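Local coordinates for C24 protein (Bizionia argentinensis JUB59, PDB 6OV6) that probably forms the receptor-binding tip of the long tail fiber of a temperate bacteriophage, as a trimer that carries manganese ions, at residues Asn30-Lys43 with Thr53-Lys65. Numbering follows the deposited sequence.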
ATOM      1  N   ASN A  30      18.016 -24.759  37.996  1.00 27.62           N
ATOM      2  CA  ASN A  30      17.287 -23.539  38.376  1.00 28.42           C
ATOM      3  C   ASN A  30      17.560 -22.457  37.373  1.00 30.09           C
ATOM      4  O   ASN A  30      16.660 -21.670  37.101  1.00 29.61           O
ATOM      5  CB  ASN A  30      17.737 -23.039  39.745  1.00 29.58           C
ATOM      6  CG  ASN A  30      17.167 -23.847  40.858  1.00 35.24           C
ATOM      7  OD1 ASN A  30      15.969 -23.768  41.143  1.00 30.15           O
ATOM      8  ND2 ASN A  30      18.020 -24.653  41.497  1.00 31.11           N
ATOM      9  N   ALA A  31      18.804 -22.401  36.820  1.00 26.08           N
ATOM     10  CA  ALA A  31      19.180 -21.391  35.819  1.00 26.34           C
ATOM     11  C   ALA A  31      18.250 -21.410  34.601  1.00 25.93           C
ATOM     12  O   ALA A  31      18.080 -20.379  33.969  1.00 24.81           O
ATOM     13  CB  ALA A  31      20.642 -21.546  35.393  1.00 27.00           C
ATOM     14  N   LEU A  32      17.606 -22.553  34.306  1.00 23.60           N
ATOM     15  CA  LEU A  32      16.632 -22.686  33.208  1.00 24.36           C
ATOM     16  C   LEU A  32      15.437 -21.749  33.357  1.00 27.54           C
ATOM     17  O   LEU A  32      14.799 -21.407  32.356  1.00 26.38           O
ATOM     18  CB  LEU A  32      16.208 -24.150  32.948  1.00 23.95           C
ATOM     19  CG  LEU A  32      17.334 -25.105  32.463  1.00 27.34           C
ATOM     20  CD1 LEU A  32      16.941 -26.537  32.642  1.00 29.73           C
ATOM     21  CD2 LEU A  32      17.719 -24.855  31.008  1.00 26.78           C
ATOM     22  N   GLY A  33      15.159 -21.310  34.589  1.00 24.37           N
ATOM     23  CA  GLY A  33      14.117 -20.308  34.816  1.00 23.77           C
ATOM     24  C   GLY A  33      14.437 -18.979  34.146  1.00 24.93           C
ATOM     25  O   GLY A  33      13.519 -18.234  33.788  1.00 24.56           O
ATOM     26  N   GLU A  34      15.744 -18.693  33.901  1.00 22.40           N
ATOM     27  CA  GLU A  34      16.173 -17.473  33.192  1.00 22.58           C
ATOM     28  C   GLU A  34      15.604 -17.433  31.772  1.00 24.48           C
ATOM     29  O   GLU A  34      15.474 -16.347  31.217  1.00 26.17           O
ATOM     30  CB  GLU A  34      17.713 -17.334  33.115  1.00 24.37           C
ATOM     31  CG  GLU A  34      18.360 -16.800  34.366  1.00 38.91           C
ATOM     32  CD  GLU A  34      17.736 -15.588  35.022  1.00 36.08           C
ATOM     33  OE1 GLU A  34      17.579 -14.541  34.361  1.00 41.14           O
ATOM     34  OE2 GLU A  34      17.497 -15.665  36.244  1.00 38.36           O
ATOM     35  N   LEU A  35      15.299 -18.592  31.171  1.00 22.23           N
ATOM     36  CA  LEU A  35      14.694 -18.654  29.823  1.00 23.20           C
ATOM     37  C   LEU A  35      13.332 -17.941  29.840  1.00 26.61           C
ATOM     38  O   LEU A  35      12.918 -17.353  28.837  1.00 24.96           O
ATOM     39  CB  LEU A  35      14.495 -20.126  29.357  1.00 24.41           C
ATOM     40  CG  LEU A  35      15.761 -20.985  29.193  1.00 29.96           C
ATOM     41  CD1 LEU A  35      15.419 -22.317  28.532  1.00 31.26           C
ATOM     42  CD2 LEU A  35      16.861 -20.233  28.433  1.00 31.85           C
ATOM     43  N   ALA A  36      12.634 -18.034  30.986  1.00 25.64           N
ATOM     44  CA  ALA A  36      11.340 -17.390  31.217  1.00 26.20           C
ATOM     45  C   ALA A  36      11.558 -15.933  31.614  1.00 30.08           C
ATOM     46  O   ALA A  36      10.831 -15.060  31.158  1.00 29.30           O
ATOM     47  CB  ALA A  36      10.573 -18.135  32.301  1.00 26.46           C
ATOM     48  N   GLY A  37      12.582 -15.688  32.435  1.00 26.21           N
ATOM     49  CA  GLY A  37      12.931 -14.378  32.948  1.00 26.69           C
ATOM     50  C   GLY A  37      12.492 -14.282  34.390  1.00 29.02           C
ATOM     51  O   GLY A  37      11.606 -15.037  34.824  1.00 25.49           O
ATOM     52  N   ASN A  38      13.090 -13.343  35.137  1.00 26.32           N
ATOM     53  CA  ASN A  38      12.780 -13.152  36.560  1.00 25.56           C
ATOM     54  C   ASN A  38      11.289 -12.871  36.818  1.00 27.62           C
ATOM     55  O   ASN A  38      10.652 -12.161  36.022  1.00 25.67           O
ATOM     56  CB  ASN A  38      13.659 -12.066  37.156  1.00 28.42           C
ATOM     57  CG  ASN A  38      13.691 -12.092  38.672  1.00 35.24           C
ATOM     58  OD1 ASN A  38      13.560 -13.141  39.319  1.00 32.30           O
ATOM     59  ND2 ASN A  38      13.796 -10.921  39.268  1.00 32.44           N
ATOM     60  N   LYS A  39      10.747 -13.444  37.913  1.00 25.17           N
ATOM     61  CA  LYS A  39       9.343 -13.290  38.336  1.00 26.71           C
ATOM     62  C   LYS A  39       8.359 -13.831  37.312  1.00 29.86           C
ATOM     63  O   LYS A  39       7.291 -13.263  37.082  1.00 28.39           O
ATOM     64  CB  LYS A  39       9.010 -11.838  38.792  1.00 29.21           C
ATOM     65  CG  LYS A  39       9.805 -11.420  40.020  1.00 40.10           C
ATOM     66  CD  LYS A  39       9.692  -9.916  40.277  1.00 52.03           C
ATOM     67  CE  LYS A  39      10.740  -9.472  41.269  1.00 71.03           C
ATOM     68  NZ  LYS A  39      10.759  -7.991  41.406  1.00 83.96           N
ATOM     69  N   ALA A  40       8.690 -15.000  36.778  1.00 28.61           N
ATOM     70  CA  ALA A  40       7.820 -15.645  35.822  1.00 26.80           C
ATOM     71  C   ALA A  40       6.947 -16.630  36.549  1.00 28.09           C
ATOM     72  O   ALA A  40       7.372 -17.265  37.530  1.00 25.73           O
ATOM     73  CB  ALA A  40       8.644 -16.384  34.793  1.00 27.51           C
ATOM     74  N   ILE A  41       5.735 -16.774  36.041  1.00 24.76           N
ATOM     75  CA  ILE A  41       4.822 -17.836  36.411  1.00 25.29           C
ATOM     76  C   ILE A  41       5.193 -18.930  35.401  1.00 28.92           C
ATOM     77  O   ILE A  41       5.004 -18.749  34.191  1.00 28.82           O
ATOM     78  CB  ILE A  41       3.329 -17.437  36.305  1.00 28.44           C
ATOM     79  CG1 ILE A  41       2.973 -16.368  37.370  1.00 29.60           C
ATOM     80  CG2 ILE A  41       2.462 -18.726  36.436  1.00 29.03           C
ATOM     81  CD1 ILE A  41       1.600 -15.709  37.210  1.00 35.30           C
ATOM     82  N   ILE A  42       5.764 -20.033  35.895  1.00 25.42           N
ATOM     83  CA  ILE A  42       6.214 -21.128  35.049  1.00 25.67           C
ATOM     84  C   ILE A  42       5.021 -22.018  34.684  1.00 30.68           C
ATOM     85  O   ILE A  42       4.868 -22.407  33.523  1.00 27.70           O
ATOM     86  CB  ILE A  42       7.341 -21.953  35.769  1.00 27.57           C
ATOM     87  CG1 ILE A  42       8.573 -21.083  36.170  1.00 27.61           C
ATOM     88  CG2 ILE A  42       7.736 -23.226  34.963  1.00 27.80           C
ATOM     89  CD1 ILE A  42       9.424 -20.464  35.037  1.00 32.54           C
ATOM     90  N   LYS A  43       4.202 -22.353  35.692  1.00 29.22           N
ATOM     91  CA  LYS A  43       3.059 -23.230  35.546  1.00 29.22           C
ATOM     92  C   LYS A  43       1.979 -22.848  36.568  1.00 34.84           C
ATOM     93  O   LYS A  43       2.305 -22.396  37.660  1.00 33.58           O
ATOM     94  CB  LYS A  43       3.546 -24.675  35.779  1.00 30.58           C
ATOM     95  CG  LYS A  43       2.547 -25.763  35.397  1.00 36.83           C
ATOM     96  CD  LYS A  43       3.102 -27.140  35.764  1.00 45.34           C
ATOM     97  CE  LYS A  43       2.049 -28.222  35.611  1.00 53.63           C
ATOM     98  NZ  LYS A  43       1.637 -28.412  34.187  1.00 63.34           N
ATOM     99  N   THR A  53      -4.864 -20.493  41.687  1.00 36.25           N
ATOM    100  CA  THR A  53      -4.451 -21.884  41.876  1.00 35.35           C
ATOM    101  C   THR A  53      -2.978 -21.961  42.264  1.00 37.75           C
ATOM    102  O   THR A  53      -2.233 -20.986  42.130  1.00 36.34           O
ATOM    103  CB  THR A  53      -4.696 -22.702  40.586  1.00 44.22           C
ATOM    104  OG1 THR A  53      -3.937 -22.138  39.507  1.00 41.90           O
ATOM    105  CG2 THR A  53      -6.187 -22.787  40.206  1.00 42.87           C
ATOM    106  N   ASP A  54      -2.571 -23.131  42.736  1.00 35.42           N
ATOM    107  CA  ASP A  54      -1.192 -23.460  43.043  1.00 34.39           C
ATOM    108  C   ASP A  54      -0.426 -23.492  41.715  1.00 36.31           C
ATOM    109  O   ASP A  54      -1.023 -23.563  40.633  1.00 34.96           O
ATOM    110  CB  ASP A  54      -1.116 -24.838  43.708  1.00 35.96           C
ATOM    111  CG  ASP A  54      -1.596 -24.872  45.152  1.00 41.17           C
ATOM    112  OD1 ASP A  54      -1.847 -23.789  45.722  1.00 38.69           O
ATOM    113  OD2 ASP A  54      -1.685 -25.982  45.718  1.00 50.86           O
ATOM    114  N   GLY A  55       0.884 -23.402  41.796  1.00 31.51           N
ATOM    115  CA  GLY A  55       1.681 -23.434  40.587  1.00 29.87           C
ATOM    116  C   GLY A  55       3.150 -23.496  40.888  1.00 32.26           C
ATOM    117  O   GLY A  55       3.569 -24.059  41.912  1.00 30.35           O
ATOM    118  N   VAL A  56       3.936 -22.968  39.939  1.00 26.55           N
ATOM    119  CA  VAL A  56       5.392 -22.931  40.022  1.00 25.40           C
ATOM    120  C   VAL A  56       5.831 -21.572  39.501  1.00 28.46           C
ATOM    121  O   VAL A  56       5.338 -21.103  38.459  1.00 26.76           O
ATOM    122  CB  VAL A  56       6.102 -24.111  39.280  1.00 28.38           C
ATOM    123  CG1 VAL A  56       7.615 -23.942  39.261  1.00 27.62           C
ATOM    124  CG2 VAL A  56       5.734 -25.457  39.906  1.00 28.70           C
ATOM    125  N   VAL A  57       6.728 -20.919  40.270  1.00 24.92           N
ATOM    126  CA  VAL A  57       7.249 -19.595  39.913  1.00 24.44           C
ATOM    127  C   VAL A  57       8.779 -19.601  39.888  1.00 26.41           C
ATOM    128  O   VAL A  57       9.413 -20.527  40.397  1.00 25.53           O
ATOM    129  CB  VAL A  57       6.674 -18.459  40.818  1.00 26.80           C
ATOM    130  CG1 VAL A  57       5.161 -18.312  40.630  1.00 26.40           C
ATOM    131  CG2 VAL A  57       7.060 -18.646  42.307  1.00 25.63           C
ATOM    132  N   TYR A  58       9.357 -18.556  39.320  1.00 22.96           N
ATOM    133  CA  TYR A  58      10.815 -18.406  39.262  1.00 22.66           C
ATOM    134  C   TYR A  58      11.163 -17.020  39.777  1.00 25.07           C
ATOM    135  O   TYR A  58      10.674 -16.032  39.230  1.00 24.30           O
ATOM    136  CB  TYR A  58      11.314 -18.569  37.826  1.00 23.52           C
ATOM    137  CG  TYR A  58      12.807 -18.361  37.696  1.00 22.33           C
ATOM    138  CD1 TYR A  58      13.708 -19.285  38.218  1.00 23.58           C
ATOM    139  CD2 TYR A  58      13.321 -17.250  37.029  1.00 22.60           C
ATOM    140  CE1 TYR A  58      15.087 -19.102  38.092  1.00 23.91           C
ATOM    141  CE2 TYR A  58      14.694 -17.069  36.878  1.00 23.18           C
ATOM    142  CZ  TYR A  58      15.574 -18.002  37.407  1.00 31.21           C
ATOM    143  OH  TYR A  58      16.932 -17.851  37.247  1.00 32.82           O
ATOM    144  N   ILE A  59      11.958 -16.938  40.859  1.00 23.88           N
ATOM    145  CA  ILE A  59      12.363 -15.642  41.444  1.00 26.47           C
ATOM    146  C   ILE A  59      13.809 -15.740  41.801  1.00 28.26           C
ATOM    147  O   ILE A  59      14.211 -16.695  42.479  1.00 26.77           O
ATOM    148  CB  ILE A  59      11.591 -15.232  42.755  1.00 31.05           C
ATOM    149  CG1 ILE A  59      10.126 -15.627  42.724  1.00 32.35           C
ATOM    150  CG2 ILE A  59      11.820 -13.738  43.113  1.00 33.59           C
ATOM    151  CD1 ILE A  59       9.462 -15.701  44.081  1.00 42.70           C
ATOM    152  N   ASN A  60      14.581 -14.723  41.401  1.00 25.92           N
ATOM    153  CA  ASN A  60      15.995 -14.569  41.744  1.00 27.25           C
ATOM    154  C   ASN A  60      16.808 -15.875  41.745  1.00 33.24           C
ATOM    155  O   ASN A  60      17.372 -16.269  42.779  1.00 34.70           O
ATOM    156  CB  ASN A  60      16.109 -13.835  43.088  1.00 28.81           C
ATOM    157  CG  ASN A  60      15.490 -12.461  43.108  1.00 46.02           C
ATOM    158  OD1 ASN A  60      15.329 -11.791  42.081  1.00 35.01           O
ATOM    159  ND2 ASN A  60      15.095 -12.040  44.282  1.00 43.79           N
ATOM    160  N   GLY A  61      16.815 -16.538  40.591  1.00 28.39           N
ATOM    161  CA  GLY A  61      17.593 -17.745  40.379  1.00 27.32           C
ATOM    162  C   GLY A  61      17.034 -19.027  40.949  1.00 28.83           C
ATOM    163  O   GLY A  61      17.693 -20.052  40.840  1.00 29.84           O
ATOM    164  N   GLU A  62      15.823 -18.999  41.562  1.00 23.82           N
ATOM    165  CA  GLU A  62      15.250 -20.233  42.122  1.00 24.91           C
ATOM    166  C   GLU A  62      13.881 -20.532  41.561  1.00 29.63           C
ATOM    167  O   GLU A  62      13.029 -19.634  41.501  1.00 29.62           O
ATOM    168  CB  GLU A  62      15.117 -20.158  43.663  1.00 25.19           C
ATOM    169  CG  GLU A  62      16.401 -19.878  44.414  1.00 34.45           C
ATOM    170  CD  GLU A  62      16.193 -19.965  45.912  1.00 39.82           C
ATOM    171  OE1 GLU A  62      16.074 -18.897  46.555  1.00 35.27           O
ATOM    172  OE2 GLU A  62      15.981 -21.092  46.410  1.00 39.82           O
ATOM    173  N   VAL A  63      13.639 -21.815  41.281  1.00 24.49           N
ATOM    174  CA  VAL A  63      12.345 -22.317  40.844  1.00 23.74           C
ATOM    175  C   VAL A  63      11.621 -22.751  42.131  1.00 28.17           C
ATOM    176  O   VAL A  63      12.176 -23.554  42.901  1.00 27.34           O
ATOM    177  CB  VAL A  63      12.480 -23.490  39.832  1.00 28.01           C
ATOM    178  CG1 VAL A  63      11.119 -24.078  39.468  1.00 27.87           C
ATOM    179  CG2 VAL A  63      13.251 -23.085  38.579  1.00 27.62           C
ATOM    180  N   PHE A  64      10.404 -22.234  42.362  1.00 23.56           N
ATOM    181  CA  PHE A  64       9.620 -22.556  43.556  1.00 24.53           C
ATOM    182  C   PHE A  64       8.250 -23.065  43.268  1.00 26.27           C
ATOM    183  O   PHE A  64       7.567 -22.536  42.390  1.00 25.95           O
ATOM    184  CB  PHE A  64       9.401 -21.303  44.442  1.00 25.98           C
ATOM    185  CG  PHE A  64      10.599 -20.715  45.136  1.00 27.46           C
ATOM    186  CD1 PHE A  64      11.161 -21.343  46.243  1.00 29.24           C
ATOM    187  CD2 PHE A  64      11.172 -19.530  44.684  1.00 29.16           C
ATOM    188  CE1 PHE A  64      12.266 -20.796  46.887  1.00 28.83           C
ATOM    189  CE2 PHE A  64      12.279 -18.987  45.330  1.00 31.13           C
ATOM    190  CZ  PHE A  64      12.797 -19.613  46.445  1.00 27.94           C
ATOM    191  N   LYS A  65       7.764 -23.971  44.145  1.00 25.74           N
ATOM    192  CA  LYS A  65       6.360 -24.360  44.177  1.00 26.09           C
ATOM    193  C   LYS A  65       5.641 -23.096  44.719  1.00 29.44           C
ATOM    194  O   LYS A  65       6.176 -22.406  45.602  1.00 29.26           O
ATOM    195  CB  LYS A  65       6.115 -25.522  45.160  1.00 30.61           C
ATOM    196  CG  LYS A  65       6.587 -26.878  44.643  1.00 49.21           C
ATOM    197  CD  LYS A  65       6.759 -27.903  45.768  1.00 61.66           C
ATOM    198  CE  LYS A  65       7.542 -29.118  45.313  1.00 71.40           C
ATOM    199  NZ  LYS A  65       7.813 -30.049  46.439  1.00 85.65           N
TER
HETATM  200  O   HOH W   1      14.882 -24.532  43.341  1.00 32.12           O
HETATM  201  O   HOH W   2      16.479 -14.473  38.391  1.00 40.65           O
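The ring of Y58 lies flat against the backbone of G33: G33 CA stands 3.5 Å from the ring centroid and only 7° off the ring normal, which defines a CH-pi contact over the face. With CG of Y58 anti to its backbone N, the ring is carried against the 3-10 turn at 30-32 and the helical-looking residues that follow it. G33 has no side chain, and its CA sits over the centre of the ring. E34 comes to the ring's edge instead. Its chain bends at chi2, bringing OE2 into the ring plane to accept a very short 2.5 Å bond from Y58 OH, with carboxylate and ring planes 68° apart. K43 NZ of this chain is salt-bridged to E34 OE2 and hydrogen-bonded to Y58 OH of a neighbouring subunit; by the symmetry of the trimer, this pair should receive K43 of another subunit, which would favour the ionised carboxylate.

Strand 40-42 runs antiparallel to 55-59, the outgoing arm of a beta hairpin closed by a type I' turn from I59 to E62. Two irregularities mark the pairing. K39 and A40 both face Y58 in a G1 bulge, their N-H groups making only weak bonds to Y58 O, and I42 and K43 both face V56 in a classic bulge, where their two N-H groups converge on V56 O from one face of its carbonyl plane (2.8 Å from I42 N). I42 CD1 meanwhile packs on Y58 CB at 3.9 Å.

Side-chain amides grip the hairpin end. N38 OD1 accepts a fairly straight bond from N60 N at 2.8 Å, while N38 ND2 adds a weak bond to N60 OD1. On the returning arm, N30 OD1 takes a nearly straight bond (168°) from V63 N at 3.0 Å, and a water donates to both this oxygen and V63 O; N30 ND2 is held by S27 O.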